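Local structure of siderophore enterobactin esterase (Emericella nidulans, 6GUO) at residues A52-L57 / G157-F162; T66-L71 / T84-I89. The protein hydrolyses the ester bonds of the bacterial siderophore enterobactin, a step required for release of its iron inside the fungal cell. All coordinates share one frame; numbering follows the deposited sequence.

Overall arrangement
Strand 52-58, helix 60-77 and strand 83-90 follow one another and form a beta-alpha-beta unit. Contact 2 (66-71 with 84-89) closes first, a short loop in which strand 83-90 turns back beneath the helix that precedes it. The chain then runs on through helix 131-150 before strand 156-164 returns to strand 52-58; this is contact 1 (52-57 with 157-162), whose much longer loop encloses the whole of contact 2. Their centres lie about 9 Å apart. Strand 52-58 joins them: it stands between strands 83-90 and 156-164 in the mixed sheet, and Leu-57 packs its CD1 against Val-86 and Ala-67 of contact 2.

Contact 1 of 2, residues A52-L57 / G157-F162; sequences ANAVYL and GRTALF
Ala-54 and Thr-159 form the first bridge between two parallel strands, 52-57 and 157-162, whose axes run 17° apart and approach to 4.6 Å. Backbone hydrogen bonds are donated from both strands: Ala-54 N donates to Arg-158 O, Ala-160 N to Ala-54 O, Tyr-56 N to Ala-160 O at 2.7 Å, and Phe-162 N to Tyr-56 O. At the start, Gly-157 N reaches Ala-52 O, and the next amide turns to a side chain: Arg-158 N donates to Asn-53 OD1 at 2.8 Å, bent to 141° at the hydrogen. CG of Asn-53 sits beside its own backbone N (chi1 -63°), which carries OD1 alongside the neighbouring strand. On one face, Val-55 CG2 lies 4.1 Å from Ala-160 CB, and Leu-57 CD2 meets Phe-162 CB at 3.8 Å. On the other, the ring of Tyr-56 has Ala-160 O at its edge, near the ring plane, while Tyr-56 CB lies 4.3 Å from Leu-161 CD1. Strand 156-164 leads towards Ser-165 in a GxSxG sequence, consistent with the nucleophile elbow of alpha/beta-hydrolases. Strands 83-90 and 184-188 flank the pair in the sheet, and Leu-299 and Leu-292 of helix 288-301 cover the Val-55, Ala-160 and Phe-162 face.

Contact 2 of 2, residues T66-L71 / T84-I89; sequences TATETL and TVVIAI
Leu-71 and Val-86 make the tightest meeting between helix segment 66-71 and strand segment 84-89, with Leu-71 CD1 only 3.4 Å from Val-86 CG2, closer than ordinary carbon-carbon contact. The segments run nearly antiparallel, at 172°, with axes 8.8 Å apart at their closest.

Among the apolar contacts, Val-86 divides its two methyls between Ala-67 and Leu-71, while both methyls of Leu-71 reach Thr-84. They straddle Thr-84 CB, Leu-71 CD2 at 3.6 Å and CD1 at 3.7 Å, the two side chains crossing at about a right angle. CG1 of Val-86 stands anti to the backbone N (chi1 179°), which turns it to Ala-67 CB at 4.1 Å and leaves CG2 facing Leu-71 CD1 and Thr-68 OG1.

The polar groups find their partners elsewhere. Thr-68 OG1 passes 4.0 Å from Val-86 CG2, but its hydrogen bonds go to Ser-36 OG and to Phe-64 O one helical turn back. The amide of Thr-84 is held by Glu-75, farther along the same helix. Within the helix, Thr-66 O accepts both Thr-70 N and, at 2.7 Å, Thr-70 OG1, from opposite faces of its carbonyl plane. Away from the strand, Thr-66 OG1 and Glu-69 OE1 exchange hydrogen bonds with Glu-69 and Thr-66 of the second subunit, placing this helix at the dimer interface.

Helix 60-77 thus packs one side on the sheet while another side meets its copy. This is the helix-on-strand packing of a beta-alpha-beta crossover, the repeating element of the alpha/beta-hydrolase fold.

Contact 1 of 2, residues A52-L57 / G157-F162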
loop_
_atom_site.group_PDB
_atom_site.type_symbol
_atom_site.label_atom_id
_atom_site.label_comp_id
_atom_site.label_asym_id
_atom_site.label_seq_id
_atom_site.Cartn_x
_atom_site.Cartn_y
_atom_site.Cartn_z
ATOM N N ALA A 52 -7.382 -4.725 21.315
ATOM C CA ALA A 52 -6.677 -4.401 20.081
ATOM C C ALA A 52 -5.321 -5.076 20.006
ATOM O O ALA A 52 -4.778 -5.520 21.012
ATOM C CB ALA A 52 -6.508 -2.896 19.952
ATOM N N ASN A 53 -4.803 -5.162 18.789
ATOM C CA ASN A 53 -3.402 -5.451 18.554
ATOM C C ASN A 53 -2.756 -4.150 18.110
ATOM O O ASN A 53 -3.440 -3.136 17.954
ATOM C CB ASN A 53 -3.263 -6.563 17.519
ATOM C CG ASN A 53 -3.877 -7.867 18.002
ATOM O OD1 ASN A 53 -3.696 -8.248 19.155
ATOM N ND2 ASN A 53 -4.626 -8.538 17.135
ATOM N N ALA A 54 -1.439 -4.165 17.962
ATOM C CA ALA A 54 -0.699 -2.959 17.600
ATOM C C ALA A 54 0.460 -3.289 16.677
ATOM O O ALA A 54 1.117 -4.316 16.841
ATOM C CB ALA A 54 -0.193 -2.257 18.848
ATOM N N VAL A 55 0.703 -2.412 15.706
ATOM C CA VAL A 55 1.866 -2.527 14.841
ATOM C C VAL A 55 2.645 -1.222 14.922
ATOM O O VAL A 55 2.078 -0.134 14.773
ATOM C CB VAL A 55 1.509 -2.918 13.385
ATOM C CG1 VAL A 55 0.597 -1.904 12.707
ATOM C CG2 VAL A 55 2.777 -3.147 12.574
ATOM N N TYR A 56 3.939 -1.362 15.205
ATOM C CA TYR A 56 4.872 -0.250 15.313
ATOM C C TYR A 56 5.718 -0.212 14.046
ATOM O O TYR A 56 6.250 -1.239 13.624
ATOM C CB TYR A 56 5.741 -0.405 16.572
ATOM C CG TYR A 56 4.944 -0.188 17.838
ATOM C CD1 TYR A 56 4.977 1.035 18.504
ATOM C CD2 TYR A 56 4.121 -1.192 18.351
ATOM C CE1 TYR A 56 4.224 1.252 19.649
ATOM C CE2 TYR A 56 3.363 -0.983 19.496
ATOM C CZ TYR A 56 3.424 0.238 20.144
ATOM O OH TYR A 56 2.672 0.453 21.274
ATOM N N LEU A 57 5.825 0.968 13.441
ATOM C CA LEU A 57 6.526 1.145 12.174
ATOM C C LEU A 57 7.682 2.125 12.340
ATOM O O LEU A 57 7.474 3.229 12.821
ATOM C CB LEU A 57 5.570 1.698 11.117
ATOM C CG LEU A 57 4.183 1.072 10.957
ATOM C CD1 LEU A 57 3.344 1.925 10.014
ATOM C CD2 LEU A 57 4.294 -0.341 10.431
ATOM N N GLY A 157 -3.225 -6.983 22.769
ATOM C CA GLY A 157 -2.965 -8.415 22.711
ATOM C C GLY A 157 -1.624 -8.773 22.111
ATOM O O GLY A 157 -0.763 -9.323 22.790
ATOM N N ARG A 158 -1.464 -8.466 20.830
ATOM C CA ARG A 158 -0.277 -8.820 20.065
ATOM C C ARG A 158 0.366 -7.532 19.575
ATOM O O ARG A 158 -0.341 -6.640 19.125
ATOM C CB ARG A 158 -0.675 -9.698 18.878
ATOM C CG ARG A 158 0.485 -10.418 18.219
ATOM C CD ARG A 158 0.010 -11.462 17.217
ATOM N NE ARG A 158 -0.305 -12.757 17.838
ATOM C CZ ARG A 158 -1.525 -13.259 18.070
ATOM N NH1 ARG A 158 -1.634 -14.458 18.638
ATOM N NH2 ARG A 158 -2.638 -12.597 17.755
ATOM N N THR A 159 1.690 -7.432 19.683
ATOM C CA THR A 159 2.434 -6.277 19.174
ATOM C C THR A 159 3.397 -6.712 18.081
ATOM O O THR A 159 3.974 -7.800 18.142
ATOM C CB THR A 159 3.216 -5.544 20.280
ATOM O OG1 THR A 159 4.169 -6.432 20.874
ATOM C CG2 THR A 159 2.260 -5.017 21.338
ATOM N N ALA A 160 3.560 -5.853 17.079
ATOM C CA ALA A 160 4.453 -6.125 15.964
ATOM C C ALA A 160 5.342 -4.927 15.674
ATOM O O ALA A 160 4.945 -3.782 15.905
ATOM C CB ALA A 160 3.653 -6.487 14.726
ATOM N N LEU A 161 6.538 -5.216 15.170
ATOM C CA LEU A 161 7.472 -4.211 14.668
ATOM C C LEU A 161 7.732 -4.483 13.191
ATOM O O LEU A 161 8.172 -5.581 12.831
ATOM C CB LEU A 161 8.794 -4.281 15.432
ATOM C CG LEU A 161 9.922 -3.333 14.985
ATOM C CD1 LEU A 161 9.534 -1.868 15.149
ATOM C CD2 LEU A 161 11.194 -3.649 15.755
ATOM N N PHE A 162 7.493 -3.473 12.352
ATOM C CA PHE A 162 7.839 -3.530 10.934
ATOM C C PHE A 162 8.887 -2.482 10.609
ATOM O O PHE A 162 8.773 -1.338 11.029
ATOM C CB PHE A 162 6.610 -3.291 10.057
ATOM C CG PHE A 162 6.909 -3.292 8.577
ATOM C CD1 PHE A 162 6.666 -4.417 7.806
ATOM C CD2 PHE A 162 7.442 -2.163 7.954
ATOM C CE1 PHE A 162 6.940 -4.420 6.447
ATOM C CE2 PHE A 162 7.722 -2.164 6.597
ATOM C CZ PHE A 162 7.472 -3.296 5.845
#

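Contact 2 of 2, residues T66-L71 / T84-I89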
loop_
_atom_site.group_PDB
_atom_site.type_symbol
_atom_site.label_atom_id
_atom_site.label_comp_id
_atom_site.label_asym_id
_atom_site.label_seq_id
_atom_site.Cartn_x
_atom_site.Cartn_y
_atom_site.Cartn_z
ATOM N N THR A 66 -0.083 3.578 4.485
ATOM C CA THR A 66 -0.241 2.271 3.838
ATOM C C THR A 66 -0.674 1.236 4.862
ATOM O O THR A 66 -1.586 0.465 4.607
ATOM C CB THR A 66 1.070 1.807 3.154
ATOM O OG1 THR A 66 1.450 2.760 2.153
ATOM C CG2 THR A 66 0.910 0.425 2.492
ATOM N N ALA A 67 -0.016 1.219 6.020
ATOM C CA ALA A 67 -0.394 0.293 7.090
ATOM C C ALA A 67 -1.831 0.559 7.545
ATOM O O ALA A 67 -2.628 -0.369 7.688
ATOM C CB ALA A 67 0.563 0.418 8.261
ATOM N N THR A 68 -2.158 1.834 7.742
ATOM C CA THR A 68 -3.494 2.238 8.176
ATOM C C THR A 68 -4.574 1.729 7.217
ATOM O O THR A 68 -5.546 1.090 7.635
ATOM C CB THR A 68 -3.567 3.766 8.324
ATOM O OG1 THR A 68 -2.672 4.173 9.371
ATOM C CG2 THR A 68 -4.989 4.240 8.637
ATOM N N GLU A 69 -4.390 1.993 5.930
ATOM C CA GLU A 69 -5.416 1.635 4.955
ATOM C C GLU A 69 -5.526 0.131 4.721
ATOM O O GLU A 69 -6.633 -0.380 4.558
ATOM C CB GLU A 69 -5.192 2.354 3.644
ATOM C CG GLU A 69 -6.445 2.393 2.793
ATOM C CD GLU A 69 -6.332 3.420 1.706
ATOM O OE1 GLU A 69 -5.530 3.176 0.789
ATOM O OE2 GLU A 69 -7.013 4.467 1.781
ATOM N N THR A 70 -4.395 -0.574 4.705
ATOM C CA THR A 70 -4.412 -2.029 4.591
ATOM C C THR A 70 -5.250 -2.651 5.706
ATOM O O THR A 70 -6.076 -3.531 5.452
ATOM C CB THR A 70 -2.992 -2.629 4.627
ATOM O OG1 THR A 70 -2.166 -1.985 3.649
ATOM C CG2 THR A 70 -3.041 -4.114 4.344
ATOM N N LEU A 71 -5.044 -2.180 6.934
ATOM C CA LEU A 71 -5.826 -2.659 8.078
ATOM C C LEU A 71 -7.310 -2.310 7.955
ATOM O O LEU A 71 -8.165 -3.141 8.245
ATOM C CB LEU A 71 -5.265 -2.116 9.398
ATOM C CG LEU A 71 -3.983 -2.807 9.863
ATOM C CD1 LEU A 71 -3.260 -1.928 10.866
ATOM C CD2 LEU A 71 -4.282 -4.185 10.443
ATOM N N THR A 84 -6.619 -3.155 14.967
ATOM C CA THR A 84 -5.198 -2.898 15.131
ATOM C C THR A 84 -4.923 -1.402 15.134
ATOM O O THR A 84 -5.395 -0.670 14.263
ATOM C CB THR A 84 -4.368 -3.593 14.035
ATOM O OG1 THR A 84 -4.682 -4.989 14.017
ATOM C CG2 THR A 84 -2.874 -3.429 14.285
ATOM N N VAL A 85 -4.167 -0.964 16.136
ATOM C CA VAL A 85 -3.666 0.404 16.214
ATOM C C VAL A 85 -2.314 0.458 15.502
ATOM O O VAL A 85 -1.475 -0.421 15.694
ATOM C CB VAL A 85 -3.547 0.863 17.690
ATOM C CG1 VAL A 85 -2.853 2.218 17.812
ATOM C CG2 VAL A 85 -4.924 0.921 18.328
ATOM N N VAL A 86 -2.113 1.490 14.682
ATOM C CA VAL A 86 -0.845 1.716 13.990
ATOM C C VAL A 86 -0.122 2.841 14.709
ATOM O O VAL A 86 -0.712 3.890 14.971
ATOM C CB VAL A 86 -1.050 2.115 12.514
ATOM C CG1 VAL A 86 0.285 2.363 11.819
ATOM C CG2 VAL A 86 -1.836 1.042 11.779
ATOM N N ILE A 87 1.146 2.596 15.028
ATOM C CA ILE A 87 2.024 3.582 15.645
ATOM C C ILE A 87 3.258 3.724 14.762
ATOM O O ILE A 87 4.097 2.825 14.695
ATOM C CB ILE A 87 2.418 3.176 17.079
ATOM C CG1 ILE A 87 1.166 2.868 17.916
ATOM C CG2 ILE A 87 3.247 4.292 17.718
ATOM C CD1 ILE A 87 0.750 1.412 17.947
ATOM N N ALA A 88 3.349 4.855 14.066
ATOM C CA ALA A 88 4.446 5.122 13.155
ATOM C C ALA A 88 5.409 6.073 13.839
ATOM O O ALA A 88 5.005 7.147 14.258
ATOM C CB ALA A 88 3.915 5.734 11.874
ATOM N N ILE A 89 6.667 5.662 13.970
ATOM C CA ILE A 89 7.693 6.487 14.610
ATOM C C ILE A 89 8.579 7.061 13.515
ATOM O O ILE A 89 9.323 6.332 12.838
ATOM C CB ILE A 89 8.527 5.719 15.650
ATOM C CG1 ILE A 89 7.612 5.023 16.672
ATOM C CG2 ILE A 89 9.471 6.672 16.384
ATOM C CD1 ILE A 89 7.361 3.565 16.385
#